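Local coordinates for ABC transporter substrate-binding protein (Rhizobium radiobacter, PDB 6TFX), which binds the opine mannopinic acid and probably delivers it, as a periplasmic solute-binding protein of family 5, to an ABC transporter for import, at residues A[29-42]-A[136-148]. Numbering follows the deposited sequence.
Sequences RTLVSYIYGALVRF and LALLSNFSGGFII. With N72 ((2~{R})-2-[[(3~{R},4~{R},5~{S})-3,4,5,6-tetrakis(oxidanyl)-2-oxidanylidene-hexyl]amino]pentanedioic acid), chain C.
Phe146 forms the apolar centre, its ring wedged between helix 26-35 and its own loop. Val32 CG1 sits over one face, 3.7 Å from the ring centroid, the geometry of a CH-pi contact; Asn141 CA and Phe142 N lie over the opposite face. Val32 reaches the ring because CG1 stands opposite its backbone N (chi1 157°). Beside it, Tyr36 CB packs against Phe146 CD1 at 3.4 Å, while the phenol ring extends past Ile148, whose CG2 touches Tyr36 CE1; the hydroxyl bonds Leu18 O.

Where the chain leaves the helix, backbone bonds take over. Ile147 N donates to Gly37 O at 3.0 Å. Ala38 CB nestles against the carbonyl oxygens of Leu139 and Gly145, and a water fed by Leu39 N donates to both. Further along, Asn141, centre of an inverse gamma turn, holds the chain just past strand 40-41 by its side chain: OD1 accepts from Phe42 N at 2.9 Å, the donor tilted 27° from the carbonyl plane. ND2 donates to two waters, which in turn donate to Ser33 O, Tyr36 O and Phe42 O.

The polar edge lies at Arg29. Its NH1 stands over one face of Phe142, 3.3 Å from CZ, with guanidinium and ring planes 19° apart. The same NH1 donates to Ser143 OG at 3.0 Å, close to the guanidinium plane. Another water bridges NH1 to Ser143 N. NE binds Thr24 O, and NE and NH2 make weak, bent bonds to OE1 of the mannopinic acid ligand. The Phe142 ring, against which NH1 packs, and the near in-plane bond to Ser143 OG, with the bond to Thr24 O, probably limit the rotation of the guanidinium, which suggests that Phe142 and Ser143 act as a second shell positioning Arg29 for the ligand's carboxylate.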
# COMPACT_ATOMS: atom_id res chain seq x y z
N ARG A 29 4.90 -1.97 6.05
CA ARG A 29 4.98 -0.56 5.65
C ARG A 29 4.77 0.37 6.87
O ARG A 29 5.35 1.47 6.92
CB ARG A 29 3.91 -0.22 4.60
CG ARG A 29 4.15 -0.89 3.26
CD ARG A 29 3.05 -0.43 2.33
NE ARG A 29 3.06 -1.06 1.01
CZ ARG A 29 3.68 -0.59 -0.07
NH1 ARG A 29 4.47 0.48 0.03
NH2 ARG A 29 3.54 -1.19 -1.24
N THR A 30 3.91 -0.05 7.82
CA THR A 30 3.64 0.76 9.02
C THR A 30 4.92 0.86 9.86
O THR A 30 5.34 1.96 10.22
CB THR A 30 2.50 0.16 9.85
OG1 THR A 30 1.32 0.10 9.04
CG2 THR A 30 2.20 1.00 11.11
N LEU A 31 5.57 -0.28 10.14
CA LEU A 31 6.81 -0.28 10.91
C LEU A 31 7.87 0.57 10.21
O LEU A 31 8.50 1.40 10.85
CB LEU A 31 7.30 -1.72 11.08
CG LEU A 31 6.46 -2.52 12.09
CD1 LEU A 31 6.79 -4.04 12.00
CD2 LEU A 31 6.72 -2.04 13.51
N VAL A 32 8.02 0.41 8.87
CA VAL A 32 8.98 1.20 8.10
C VAL A 32 8.73 2.71 8.27
O VAL A 32 9.68 3.49 8.41
CB VAL A 32 8.91 0.72 6.62
CG1 VAL A 32 9.40 1.77 5.63
CG2 VAL A 32 9.68 -0.59 6.48
N SER A 33 7.44 3.13 8.31
CA SER A 33 7.10 4.55 8.47
C SER A 33 7.49 5.11 9.84
O SER A 33 7.50 6.34 10.01
CB SER A 33 5.62 4.79 8.21
OG SER A 33 4.83 4.42 9.32
N TYR A 34 7.78 4.23 10.81
CA TYR A 34 8.18 4.72 12.16
C TYR A 34 9.72 4.76 12.27
O TYR A 34 10.25 5.50 13.11
CB TYR A 34 7.67 3.76 13.24
CG TYR A 34 6.16 3.61 13.34
CD1 TYR A 34 5.30 4.39 12.56
CD2 TYR A 34 5.59 2.61 14.12
CE1 TYR A 34 3.92 4.22 12.61
CE2 TYR A 34 4.21 2.44 14.19
CZ TYR A 34 3.37 3.25 13.44
OH TYR A 34 2.01 3.03 13.50
N ILE A 35 10.41 3.93 11.49
CA ILE A 35 11.87 3.76 11.57
C ILE A 35 12.64 4.67 10.66
O ILE A 35 13.76 5.06 11.01
CB ILE A 35 12.21 2.27 11.23
CG1 ILE A 35 11.50 1.29 12.20
CG2 ILE A 35 13.74 1.99 11.15
CD1 ILE A 35 11.37 -0.17 11.61
N TYR A 36 12.12 4.90 9.43
CA TYR A 36 12.86 5.64 8.42
C TYR A 36 12.25 6.99 8.09
O TYR A 36 11.05 7.26 8.35
CB TYR A 36 12.84 4.83 7.12
CG TYR A 36 13.48 3.47 7.22
CD1 TYR A 36 14.85 3.32 7.04
CD2 TYR A 36 12.72 2.33 7.45
CE1 TYR A 36 15.45 2.06 7.12
CE2 TYR A 36 13.31 1.07 7.53
CZ TYR A 36 14.68 0.94 7.33
OH TYR A 36 15.26 -0.31 7.34
N GLY A 37 13.06 7.78 7.40
CA GLY A 37 12.67 9.05 6.79
C GLY A 37 13.13 9.09 5.35
O GLY A 37 13.70 8.11 4.83
N ALA A 38 12.93 10.23 4.68
CA ALA A 38 13.31 10.35 3.28
C ALA A 38 13.86 11.76 3.02
O ALA A 38 13.99 12.56 3.96
CB ALA A 38 12.09 10.06 2.41
N LEU A 39 14.15 12.10 1.75
CA LEU A 39 14.57 13.48 1.44
C LEU A 39 13.46 14.47 1.83
O LEU A 39 13.72 15.52 2.41
CB LEU A 39 14.86 13.61 -0.05
CG LEU A 39 16.21 13.02 -0.50
CD1 LEU A 39 16.27 12.93 -2.03
CD2 LEU A 39 17.38 13.85 0.02
N VAL A 40 12.21 14.11 1.50
CA VAL A 40 11.02 14.95 1.80
C VAL A 40 9.96 14.05 2.41
O VAL A 40 10.11 12.82 2.39
CB VAL A 40 10.51 15.68 0.52
CG1 VAL A 40 11.58 16.62 -0.04
CG2 VAL A 40 10.09 14.68 -0.57
N ARG A 41 8.86 14.62 2.93
CA ARG A 41 7.89 13.71 3.50
C ARG A 41 6.51 14.27 3.33
O ARG A 41 6.35 15.47 3.21
CB ARG A 41 8.16 13.53 5.01
CG ARG A 41 7.94 14.82 5.84
CD ARG A 41 7.93 14.46 7.30
NE ARG A 41 7.66 15.60 8.18
CZ ARG A 41 7.60 15.49 9.49
NH1 ARG A 41 7.76 14.30 10.08
NH2 ARG A 41 7.38 16.57 10.24
N PHE A 42 5.52 13.40 3.39
CA PHE A 42 4.14 13.85 3.47
C PHE A 42 4.02 14.53 4.86
O PHE A 42 4.69 14.13 5.81
CB PHE A 42 3.22 12.62 3.51
CG PHE A 42 3.05 12.04 2.13
CD1 PHE A 42 3.99 11.15 1.61
CD2 PHE A 42 1.92 12.33 1.38
CE1 PHE A 42 3.83 10.63 0.31
CE2 PHE A 42 1.76 11.79 0.09
CZ PHE A 42 2.73 10.98 -0.44
N LEU A 136 8.39 14.69 -6.22
CA LEU A 136 8.46 14.76 -4.75
C LEU A 136 7.79 13.57 -4.08
O LEU A 136 8.34 13.06 -3.11
CB LEU A 136 7.89 16.09 -4.22
CG LEU A 136 8.68 17.34 -4.61
CD1 LEU A 136 7.96 18.59 -4.10
CD2 LEU A 136 10.13 17.29 -4.10
N ALA A 137 6.66 13.05 -4.63
CA ALA A 137 6.03 11.84 -4.06
C ALA A 137 7.04 10.67 -4.14
O ALA A 137 7.18 9.92 -3.17
CB ALA A 137 4.78 11.49 -4.84
N LEU A 138 7.76 10.53 -5.27
CA LEU A 138 8.74 9.44 -5.43
C LEU A 138 9.87 9.53 -4.40
O LEU A 138 10.50 8.52 -4.06
CB LEU A 138 9.35 9.47 -6.83
CG LEU A 138 8.41 9.13 -7.99
CD1 LEU A 138 9.17 9.29 -9.31
CD2 LEU A 138 7.90 7.69 -7.86
N LEU A 139 10.17 10.76 -3.95
CA LEU A 139 11.28 10.98 -3.01
C LEU A 139 10.82 11.08 -1.57
O LEU A 139 11.61 11.47 -0.70
CB LEU A 139 12.08 12.24 -3.42
CG LEU A 139 12.65 12.22 -4.85
CD1 LEU A 139 13.34 13.54 -5.15
CD2 LEU A 139 13.60 11.02 -5.07
N SER A 140 9.52 10.78 -1.32
CA SER A 140 8.94 10.93 -0.00
C SER A 140 9.01 9.68 0.83
O SER A 140 9.56 8.66 0.40
CB SER A 140 7.49 11.41 -0.11
OG SER A 140 6.72 10.33 -0.62
N ASN A 141 8.40 9.74 2.02
CA ASN A 141 8.44 8.66 3.00
C ASN A 141 7.39 7.60 2.67
O ASN A 141 6.43 7.38 3.42
CB ASN A 141 8.34 9.20 4.43
CG ASN A 141 7.09 9.98 4.71
OD1 ASN A 141 6.58 10.72 3.86
ND2 ASN A 141 6.61 9.86 5.92
N PHE A 142 7.61 6.90 1.55
CA PHE A 142 6.75 5.80 1.14
C PHE A 142 7.49 5.00 0.10
O PHE A 142 8.25 5.57 -0.69
CB PHE A 142 5.39 6.26 0.57
CG PHE A 142 4.37 5.14 0.39
CD1 PHE A 142 3.89 4.43 1.48
CD2 PHE A 142 3.87 4.83 -0.87
CE1 PHE A 142 2.94 3.41 1.32
CE2 PHE A 142 2.92 3.81 -1.03
CZ PHE A 142 2.46 3.11 0.06
N SER A 143 7.27 3.69 0.12
CA SER A 143 7.86 2.78 -0.87
C SER A 143 9.38 3.04 -1.06
O SER A 143 10.12 3.03 -0.08
CB SER A 143 7.05 2.80 -2.17
OG SER A 143 5.74 2.31 -1.93
N GLY A 144 9.83 3.32 -2.28
CA GLY A 144 11.26 3.45 -2.56
C GLY A 144 11.93 4.74 -2.16
O GLY A 144 13.11 4.92 -2.45
N GLY A 145 11.18 5.66 -1.55
CA GLY A 145 11.76 6.96 -1.19
C GLY A 145 12.59 6.98 0.09
O GLY A 145 13.43 7.86 0.30
N PHE A 146 12.35 6.00 0.98
CA PHE A 146 13.04 5.98 2.27
C PHE A 146 14.54 5.81 2.09
O PHE A 146 14.97 5.03 1.23
CB PHE A 146 12.54 4.81 3.10
CG PHE A 146 11.12 4.98 3.58
CD1 PHE A 146 10.81 5.83 4.63
CD2 PHE A 146 10.10 4.19 3.05
CE1 PHE A 146 9.50 5.92 5.13
CE2 PHE A 146 8.78 4.29 3.53
CZ PHE A 146 8.49 5.16 4.57
N ILE A 147 15.32 6.52 2.92
CA ILE A 147 16.78 6.47 2.85
C ILE A 147 17.33 5.49 3.89
O ILE A 147 16.95 5.54 5.05
CB ILE A 147 17.40 7.88 3.00
CG1 ILE A 147 16.77 8.89 2.00
CG2 ILE A 147 18.94 7.85 2.90
CD1 ILE A 147 16.88 8.51 0.48
N ILE A 148 18.24 4.64 3.45
CA ILE A 148 18.91 3.67 4.33
C ILE A 148 20.44 3.91 4.36
O ILE A 148 20.96 4.57 3.45
CB ILE A 148 18.56 2.20 3.99
CG1 ILE A 148 19.28 1.71 2.71
CG2 ILE A 148 17.04 2.00 3.91
CD1 ILE A 148 19.03 0.24 2.35
OAB N72 C . -11.34 -5.94 3.41
CAF N72 C . -10.27 -5.63 2.49
CAG N72 C . -8.81 -5.78 3.02
OAC N72 C . -8.73 -5.86 4.41
CAH N72 C . -7.85 -4.86 2.26
OAM N72 C . -8.30 -3.82 1.48
CAI N72 C . -6.64 -4.05 2.68
OAD N72 C . -6.77 -3.61 4.02
CAJ N72 C . -5.34 -4.71 2.27
OAE N72 C . -5.36 -5.50 1.29
CAK N72 C . -4.04 -4.44 3.08
N N72 C . -3.10 -3.67 2.32
CA N72 C . -1.85 -4.19 1.91
C N72 C . -1.62 -5.67 2.02
O N72 C . -1.79 -6.66 1.20
CB N72 C . -1.43 -3.54 0.59
CG N72 C . -0.44 -4.27 -0.33
CD N72 C . 0.40 -3.32 -1.19
OE1 N72 C . 0.71 -2.15 -0.79
OE2 N72 C . 0.81 -3.73 -2.30
OXT N72 C . -1.12 -5.78 3.15
O HOH W 1 6.10 1.96 2.13
O HOH W 2 4.41 0.62 -3.78
O HOH W 3 8.19 8.04 7.80
O HOH W 4 15.75 6.79 7.28
O HOH W 5 14.13 10.42 -0.54
O HOH W 6 4.79 11.75 7.26